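Local coordinates for Serine/threonine-protein kinase PknE (Mycobacterium tuberculosis, PDB 2H34) that phosphorylates proteins on serine and threonine through its ATP-dependent catalytic domain, and probably helps Mycobacterium tuberculosis survive stress inside macrophages, at residues G89-P94 with L147-A152; A85-R90 with A153-R158; A138-I143 with D286-A291. All coordinates share one frame; numbering follows the deposited sequence.

Contact 1: residues G89-P94 with L147-A152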
loop_
_atom_site.group_PDB
_atom_site.type_symbol
_atom_site.label_atom_id
_atom_site.label_comp_id
_atom_site.label_asym_id
_atom_site.label_seq_id
_atom_site.Cartn_x
_atom_site.Cartn_y
_atom_site.Cartn_z
ATOM N N GLY A 89 -7.852 13.489 -3.778
ATOM C CA GLY A 89 -8.136 14.665 -2.956
ATOM C C GLY A 89 -9.563 14.728 -2.438
ATOM O O GLY A 89 -9.924 15.663 -1.729
ATOM N N ARG A 90 -10.374 13.740 -2.804
ATOM C CA ARG A 90 -11.729 13.621 -2.282
ATOM C C ARG A 90 -11.731 12.794 -1.021
ATOM O O ARG A 90 -12.720 12.781 -0.278
ATOM C CB ARG A 90 -12.636 12.944 -3.288
ATOM C CG ARG A 90 -13.372 13.891 -4.181
ATOM C CD ARG A 90 -14.299 13.100 -5.066
ATOM N NE ARG A 90 -14.676 13.862 -6.244
ATOM C CZ ARG A 90 -14.657 13.366 -7.472
ATOM N NH1 ARG A 90 -14.254 12.117 -7.669
ATOM N NH2 ARG A 90 -15.020 14.123 -8.501
ATOM N N LEU A 91 -10.626 12.096 -0.786
ATOM C CA LEU A 91 -10.540 11.183 0.335
ATOM C C LEU A 91 -10.417 11.961 1.625
ATOM O O LEU A 91 -9.874 13.061 1.634
ATOM C CB LEU A 91 -9.367 10.233 0.160
ATOM C CG LEU A 91 -9.629 9.272 -0.993
ATOM C CD1 LEU A 91 -8.336 8.664 -1.491
ATOM C CD2 LEU A 91 -10.620 8.193 -0.585
ATOM N N GLN A 92 -10.939 11.398 2.708
ATOM C CA GLN A 92 -10.884 12.070 3.992
ATOM C C GLN A 92 -10.196 11.223 5.035
ATOM O O GLN A 92 -9.983 11.669 6.159
ATOM C CB GLN A 92 -12.286 12.395 4.474
ATOM C CG GLN A 92 -13.005 13.418 3.657
ATOM C CD GLN A 92 -14.447 13.498 4.065
ATOM O OE1 GLN A 92 -14.765 13.492 5.260
ATOM N NE2 GLN A 92 -15.345 13.548 3.079
ATOM N N GLU A 93 -9.876 9.992 4.668
ATOM C CA GLU A 93 -9.291 9.070 5.606
ATOM C C GLU A 93 -7.906 9.589 6.003
ATOM O O GLU A 93 -7.155 10.073 5.145
ATOM C CB GLU A 93 -9.216 7.698 4.964
ATOM C CG GLU A 93 -9.405 6.557 5.924
ATOM C CD GLU A 93 -8.220 6.404 6.838
ATOM O OE1 GLU A 93 -7.076 6.468 6.325
ATOM O OE2 GLU A 93 -8.430 6.262 8.067
ATOM N N PRO A 94 -7.578 9.542 7.309
ATOM C CA PRO A 94 -6.329 10.088 7.819
ATOM C C PRO A 94 -5.052 9.281 7.596
ATOM O O PRO A 94 -3.984 9.776 7.937
ATOM C CB PRO A 94 -6.604 10.217 9.322
ATOM C CG PRO A 94 -7.519 9.145 9.613
ATOM C CD PRO A 94 -8.415 9.040 8.407
ATOM N N LEU A 147 -7.167 1.630 2.543
ATOM C CA LEU A 147 -7.630 0.865 1.413
ATOM C C LEU A 147 -9.148 0.891 1.305
ATOM O O LEU A 147 -9.673 1.162 0.219
ATOM C CB LEU A 147 -7.136 -0.570 1.509
ATOM C CG LEU A 147 -5.641 -0.839 1.354
ATOM C CD1 LEU A 147 -5.352 -2.313 1.596
ATOM C CD2 LEU A 147 -5.170 -0.414 -0.022
ATOM N N ASP A 148 -9.853 0.619 2.408
ATOM C CA ASP A 148 -11.322 0.661 2.410
ATOM C C ASP A 148 -11.836 1.998 1.865
ATOM O O ASP A 148 -12.743 2.048 1.034
ATOM C CB ASP A 148 -11.870 0.499 3.826
ATOM C CG ASP A 148 -11.821 -0.931 4.341
ATOM O OD1 ASP A 148 -11.710 -1.905 3.556
ATOM O OD2 ASP A 148 -11.929 -1.064 5.582
ATOM N N ALA A 149 -11.250 3.086 2.361
ATOM C CA ALA A 149 -11.649 4.429 1.959
ATOM C C ALA A 149 -11.453 4.602 0.457
ATOM O O ALA A 149 -12.308 5.175 -0.228
ATOM C CB ALA A 149 -10.857 5.465 2.720
ATOM N N ALA A 150 -10.327 4.098 -0.047
ATOM C CA ALA A 150 -10.015 4.219 -1.454
ATOM C C ALA A 150 -11.116 3.537 -2.276
ATOM O O ALA A 150 -11.792 4.190 -3.090
ATOM C CB ALA A 150 -8.653 3.632 -1.746
ATOM N N HIS A 151 -11.327 2.244 -2.010
ATOM C CA HIS A 151 -12.405 1.480 -2.632
ATOM C C HIS A 151 -13.742 2.235 -2.627
ATOM O O HIS A 151 -14.436 2.305 -3.641
ATOM C CB HIS A 151 -12.568 0.127 -1.946
ATOM C CG HIS A 151 -13.607 -0.738 -2.587
ATOM N ND1 HIS A 151 -13.376 -1.434 -3.755
ATOM C CD2 HIS A 151 -14.896 -0.983 -2.253
ATOM C CE1 HIS A 151 -14.472 -2.081 -4.103
ATOM N NE2 HIS A 151 -15.408 -1.827 -3.207
ATOM N N ALA A 152 -14.083 2.817 -1.488
ATOM C CA ALA A 152 -15.361 3.486 -1.324
ATOM C C ALA A 152 -15.545 4.734 -2.206
ATOM O O ALA A 152 -16.673 5.088 -2.544
ATOM C CB ALA A 152 -15.585 3.816 0.141
#
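The carboxylate of Glu93, whose aliphatic stem rests on Ala149, has two hydrogen-bonding partners, one for each oxygen. OE1 accepts a hydrogen bond from the backbone N of His95, and OE2 takes a weak one from the hydroxyl of Ser145, one turn earlier on the helix of Ala149. The chain bends at chi2 (-71°), which carries the acid aside from the alanine and leaves the two inner methylenes to do the touching. Glu93 CB lies 3.6 Å from the CB of Ala149, and Glu93 CG is 3.7 Å from that methyl. Glutamate thus serves twice, with an apolar stem for packing and an acid that braces the loop's own backbone and, through the weak bond, reaches the helix.

In Leu91, CG lies beside the backbone N (chi1 -69°), which directs the side chain at the helix, and CD2 is the branch that arrives. This methyl sits 3.5 Å from the carbonyl O of Ala149, 4.1 Å from the CA of Ala150 and 4.3 Å from the CB of Ala149; these are van der Waals contacts, with no hydrogen bond between the two segments. The methyl of Ala149 thus meets both side chains, Glu93 more closely than Leu91. Alanine suits this place because its short side chain lets the loop come close: the CA atoms of Glu93 and Ala149 are 6.4 Å apart. Ala150 meets Leu91 along its backbone, while its own methyl packs on His157.

Residues 89-94 follow helix 75-88 and precede strand 99-105, while residues 147-152 form the end of helix 133-152. This is the αC-β4 loop seated on helix αE, one of the places where the small lobe of a protein kinase rests on the large one.

Contact 2: residues A85-R90 with A153-R158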
loop_
_atom_site.group_PDB
_atom_site.type_symbol
_atom_site.label_atom_id
_atom_site.label_comp_id
_atom_site.label_asym_id
_atom_site.label_seq_id
_atom_site.Cartn_x
_atom_site.Cartn_y
_atom_site.Cartn_z
ATOM N N ALA A 85 -6.403 11.595 -9.504
ATOM C CA ALA A 85 -5.918 12.716 -8.707
ATOM C C ALA A 85 -7.093 13.430 -8.046
ATOM O O ALA A 85 -7.010 13.831 -6.893
ATOM C CB ALA A 85 -5.127 13.681 -9.567
ATOM N N ARG A 86 -8.189 13.572 -8.789
ATOM C CA ARG A 86 -9.424 14.168 -8.275
ATOM C C ARG A 86 -10.085 13.302 -7.196
ATOM O O ARG A 86 -10.664 13.824 -6.246
ATOM C CB ARG A 86 -10.415 14.443 -9.415
ATOM N N THR A 87 -9.997 11.982 -7.346
ATOM C CA THR A 87 -10.568 11.060 -6.362
ATOM C C THR A 87 -9.690 10.996 -5.117
ATOM O O THR A 87 -10.186 10.816 -4.006
ATOM C CB THR A 87 -10.793 9.630 -6.931
ATOM O OG1 THR A 87 -9.538 9.045 -7.297
ATOM C CG2 THR A 87 -11.731 9.655 -8.149
ATOM N N ALA A 88 -8.386 11.158 -5.309
ATOM C CA ALA A 88 -7.447 11.132 -4.202
ATOM C C ALA A 88 -7.723 12.282 -3.240
ATOM O O ALA A 88 -7.845 12.077 -2.036
ATOM C CB ALA A 88 -6.017 11.183 -4.709
ATOM N N GLY A 89 -7.852 13.489 -3.778
ATOM C CA GLY A 89 -8.136 14.665 -2.956
ATOM C C GLY A 89 -9.563 14.728 -2.438
ATOM O O GLY A 89 -9.924 15.663 -1.729
ATOM N N ARG A 90 -10.374 13.740 -2.804
ATOM C CA ARG A 90 -11.729 13.621 -2.282
ATOM C C ARG A 90 -11.731 12.794 -1.021
ATOM O O ARG A 90 -12.720 12.781 -0.278
ATOM C CB ARG A 90 -12.636 12.944 -3.288
ATOM C CG ARG A 90 -13.372 13.891 -4.181
ATOM C CD ARG A 90 -14.299 13.100 -5.066
ATOM N NE ARG A 90 -14.676 13.862 -6.244
ATOM C CZ ARG A 90 -14.657 13.366 -7.472
ATOM N NH1 ARG A 90 -14.254 12.117 -7.669
ATOM N NH2 ARG A 90 -15.020 14.123 -8.501
ATOM N N ALA A 153 -14.452 5.405 -2.572
ATOM C CA ALA A 153 -14.545 6.572 -3.454
ATOM C C ALA A 153 -14.313 6.179 -4.911
ATOM O O ALA A 153 -14.245 7.041 -5.795
ATOM C CB ALA A 153 -13.570 7.648 -3.033
ATOM N N GLY A 154 -14.184 4.877 -5.158
ATOM C CA GLY A 154 -14.097 4.363 -6.517
ATOM C C GLY A 154 -12.710 4.501 -7.096
ATOM O O GLY A 154 -12.546 4.764 -8.290
ATOM N N ALA A 155 -11.717 4.325 -6.232
ATOM C CA ALA A 155 -10.318 4.298 -6.623
ATOM C C ALA A 155 -9.658 3.074 -5.997
ATOM O O ALA A 155 -8.676 3.194 -5.269
ATOM C CB ALA A 155 -9.626 5.569 -6.186
ATOM N N THR A 156 -10.214 1.896 -6.278
ATOM C CA THR A 156 -9.718 0.638 -5.708
ATOM C C THR A 156 -8.275 0.333 -6.121
ATOM O O THR A 156 -7.947 0.296 -7.308
ATOM C CB THR A 156 -10.625 -0.566 -6.082
ATOM O OG1 THR A 156 -11.995 -0.170 -6.018
ATOM C CG2 THR A 156 -10.405 -1.735 -5.134
ATOM N N HIS A 157 -7.428 0.117 -5.120
ATOM C CA HIS A 157 -6.060 -0.346 -5.325
ATOM C C HIS A 157 -6.072 -1.817 -5.618
ATOM O O HIS A 157 -6.642 -2.594 -4.861
ATOM C CB HIS A 157 -5.227 -0.103 -4.072
ATOM C CG HIS A 157 -4.836 1.325 -3.891
ATOM N ND1 HIS A 157 -3.540 1.713 -3.631
ATOM C CD2 HIS A 157 -5.565 2.464 -3.971
ATOM C CE1 HIS A 157 -3.494 3.030 -3.536
ATOM N NE2 HIS A 157 -4.710 3.509 -3.734
ATOM N N ARG A 158 -5.427 -2.205 -6.711
ATOM C CA ARG A 158 -5.291 -3.621 -7.048
ATOM C C ARG A 158 -4.423 -4.421 -6.072
ATOM O O ARG A 158 -4.366 -5.647 -6.181
ATOM C CB ARG A 158 -4.754 -3.784 -8.470
ATOM C CG ARG A 158 -5.838 -3.902 -9.520
ATOM C CD ARG A 158 -5.230 -4.043 -10.907
ATOM N NE ARG A 158 -6.136 -3.559 -11.947
ATOM C CZ ARG A 158 -5.765 -2.805 -12.978
ATOM N NH1 ARG A 158 -4.493 -2.436 -13.117
ATOM N NH2 ARG A 158 -6.670 -2.407 -13.862
#
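Helix αC, the mobile helix of the small kinase lobe, ends here beside the chain that leads from helix αE into the catalytic loop with its His157-Arg158-Asp159 sequence. The meeting is slight and rests on Thr87, in the last turn of helix 75-88. Its OG1 lies 3.7 Å from the CB of Ala155. Its other branch, CG2, is 4.3 Å from the carbonyl O of Ala153, so the two arms of one threonine reach two different residues.

The torsion decides which arm goes where. At chi1 63° OG1 is placed between the backbone N and the carbonyl carbon, from where it is hydrogen-bonded to the backbone O of Glu84 in the preceding turn. That bond helps to hold the rotamer and gives the hydroxyl a partner in its own helix; no hydrogen bond crosses to residues 153-158. By sequence, Glu84 probably is the αC glutamate of the kinase family. Threonine fits because it can bind back into its helix and still offer carbon to a neighbour.

On the far segment, Ala153 directs its methyl at the αC end, with CB 4.7 Å from the backbone O of Thr87. Gly154 then turns the chain: its positive phi (81°) and two bonds back into the last turn make a Schellman motif, a backbone shape that glycine adopts easily. The turn brings the next methyl, that of Ala155, to face Thr87 as well. Small alanines on both sides of the glycine keep the contact shallow, and the CA atoms of Thr87 and Ala153 stand 6.7 Å apart. This is the interlobe boundary of a protein kinase, where the end of αC lies against the chain leading into the catalytic loop.

Contact 3: residues A138-I143 with D286-A291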
loop_
_atom_site.group_PDB
_atom_site.type_symbol
_atom_site.label_atom_id
_atom_site.label_comp_id
_atom_site.label_asym_id
_atom_site.label_seq_id
_atom_site.Cartn_x
_atom_site.Cartn_y
_atom_site.Cartn_z
ATOM N N ALA A 138 -1.581 -3.390 14.493
ATOM C CA ALA A 138 -1.758 -1.941 14.485
ATOM C C ALA A 138 -1.469 -1.371 13.099
ATOM O O ALA A 138 -2.258 -0.599 12.564
ATOM C CB ALA A 138 -0.889 -1.287 15.523
ATOM N N ILE A 139 -0.357 -1.780 12.496
ATOM C CA ILE A 139 -0.024 -1.302 11.158
ATOM C C ILE A 139 -1.050 -1.770 10.123
ATOM O O ILE A 139 -1.599 -0.951 9.391
ATOM C CB ILE A 139 1.446 -1.605 10.778
ATOM C CG1 ILE A 139 2.359 -0.753 11.675
ATOM C CG2 ILE A 139 1.712 -1.284 9.309
ATOM C CD1 ILE A 139 3.678 -1.371 11.998
ATOM N N VAL A 140 -1.363 -3.060 10.094
ATOM C CA VAL A 140 -2.365 -3.557 9.138
ATOM C C VAL A 140 -3.700 -2.812 9.256
ATOM O O VAL A 140 -4.315 -2.470 8.249
ATOM C CB VAL A 140 -2.558 -5.077 9.260
ATOM C CG1 VAL A 140 -3.734 -5.546 8.443
ATOM C CG2 VAL A 140 -1.299 -5.786 8.783
ATOM N N ARG A 141 -4.114 -2.525 10.486
ATOM C CA ARG A 141 -5.396 -1.859 10.730
ATOM C C ARG A 141 -5.489 -0.516 10.019
ATOM O O ARG A 141 -6.457 -0.261 9.315
ATOM C CB ARG A 141 -5.688 -1.719 12.233
ATOM C CG ARG A 141 -7.142 -1.360 12.534
ATOM C CD ARG A 141 -7.400 -1.037 13.987
ATOM N NE ARG A 141 -6.946 -2.120 14.862
ATOM C CZ ARG A 141 -6.061 -1.972 15.853
ATOM N NH1 ARG A 141 -5.539 -0.773 16.118
ATOM N NH2 ARG A 141 -5.699 -3.022 16.591
ATOM N N GLN A 142 -4.459 0.308 10.180
ATOM C CA GLN A 142 -4.393 1.632 9.558
ATOM C C GLN A 142 -4.358 1.616 8.034
ATOM O O GLN A 142 -4.980 2.460 7.412
ATOM C CB GLN A 142 -3.178 2.409 10.044
ATOM C CG GLN A 142 -3.108 2.644 11.514
ATOM C CD GLN A 142 -1.752 3.161 11.924
ATOM O OE1 GLN A 142 -0.914 2.399 12.398
ATOM N NE2 GLN A 142 -1.514 4.458 11.728
ATOM N N ILE A 143 -3.603 0.698 7.427
ATOM C CA ILE A 143 -3.548 0.633 5.975
ATOM C C ILE A 143 -4.850 0.082 5.400
ATOM O O ILE A 143 -5.339 0.585 4.387
ATOM C CB ILE A 143 -2.335 -0.179 5.463
ATOM C CG1 ILE A 143 -1.061 0.623 5.628
ATOM C CG2 ILE A 143 -2.471 -0.519 3.989
ATOM C CD1 ILE A 143 -0.371 0.291 6.867
ATOM N N ASP A 286 -12.778 -5.869 8.004
ATOM C CA ASP A 286 -13.094 -7.171 8.577
ATOM C C ASP A 286 -11.847 -7.999 8.786
ATOM O O ASP A 286 -11.738 -8.718 9.783
ATOM C CB ASP A 286 -14.103 -7.918 7.716
ATOM C CG ASP A 286 -15.455 -7.242 7.693
ATOM O OD1 ASP A 286 -16.185 -7.447 6.704
ATOM O OD2 ASP A 286 -15.787 -6.496 8.650
ATOM N N LEU A 287 -10.911 -7.897 7.847
ATOM C CA LEU A 287 -9.577 -8.434 8.045
ATOM C C LEU A 287 -9.013 -7.912 9.360
ATOM O O LEU A 287 -8.703 -8.690 10.267
ATOM C CB LEU A 287 -8.673 -7.972 6.914
ATOM C CG LEU A 287 -7.420 -8.776 6.565
ATOM C CD1 LEU A 287 -6.549 -7.905 5.705
ATOM C CD2 LEU A 287 -6.637 -9.251 7.762
ATOM N N SER A 288 -8.886 -6.586 9.453
ATOM C CA SER A 288 -8.346 -5.938 10.643
ATOM C C SER A 288 -9.032 -6.489 11.866
ATOM O O SER A 288 -8.368 -6.911 12.806
ATOM C CB SER A 288 -8.535 -4.415 10.593
ATOM O OG SER A 288 -7.465 -3.779 9.920
ATOM N N ALA A 289 -10.362 -6.506 11.842
ATOM C CA ALA A 289 -11.115 -6.874 13.028
ATOM C C ALA A 289 -10.696 -8.271 13.462
ATOM O O ALA A 289 -10.342 -8.486 14.628
ATOM C CB ALA A 289 -12.616 -6.780 12.780
ATOM N N ALA A 290 -10.686 -9.199 12.506
ATOM C CA ALA A 290 -10.315 -10.581 12.768
ATOM C C ALA A 290 -8.896 -10.664 13.301
ATOM O O ALA A 290 -8.622 -11.386 14.244
ATOM C CB ALA A 290 -10.455 -11.411 11.504
ATOM N N ALA A 291 -7.999 -9.906 12.684
ATOM C CA ALA A 291 -6.592 -9.887 13.063
ATOM C C ALA A 291 -6.441 -9.462 14.516
ATOM O O ALA A 291 -5.763 -10.125 15.312
ATOM C CB ALA A 291 -5.841 -8.943 12.156
#
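Ser288 turns its OG beside its own backbone N (chi1 -87°), and Arg141 extends its CG away from the backbone N, opposite to it (chi1 -165°); together these rotations set the serine hydroxyl alongside the root of the arginine. OG is 3.6 Å from both the CB and the CG of Arg141, and the CB of Ser288 lies 3.9 Å from that CG. The serine meets the arginine at its backbone CA and at CB and CG, not at its charged end. The arginine chain bends at chi3 (-54°), beyond the contact, and its guanidinium passes on from the serine toward the exposed side of the helix. An arginine fits this rim because its stem can pack while its charge remains near solvent.

The helices come close where the serine sits, with 5.0 Å between the CA atoms of Arg141 and Ser288, and a residue this small is what such an approach calls for. The two are αE (133-152) and the C-terminal helix 284-293, αI of the kinase fold, both part of the mainly helical large lobe. No hydrogen bond joins the two segments. Val140 O is 3.8 Å from the OG of Ser288, so the hydroxyl merely lies near this carbonyl.

Next to the serine the interface turns apolar. Val140 directs its side chain at the other helix, and its CG1 is 4.4 Å from the OG of Ser288 and 4.6 Å from the CD1 of Leu287. The branched valine and the longer leucine approach each other beside the serine, and both continue onto helix 217-230: Leu221 and Leu225 pack on Val140, Leu221 and Thr222 on Leu287.

In the fold
Contacts 1 and 2 are neighbours, their centres about 7 Å apart. Both start from the end of helix 75-88, sharing Gly89 and Arg90, and reach successive parts of one chain: the last turns of helix 133-152, then the loop after it. A probable hydrogen bond from Ala155 N to Ala150 O (3.1 Å) joins them. Contact 3 uses an earlier part of helix 133-152, its centre about 16 Å from that of contact 1 and 20 Å from that of contact 2. Along the chain its segments alternate with theirs, so one large-lobe helix runs from the helical packing of that lobe to the interlobe boundary.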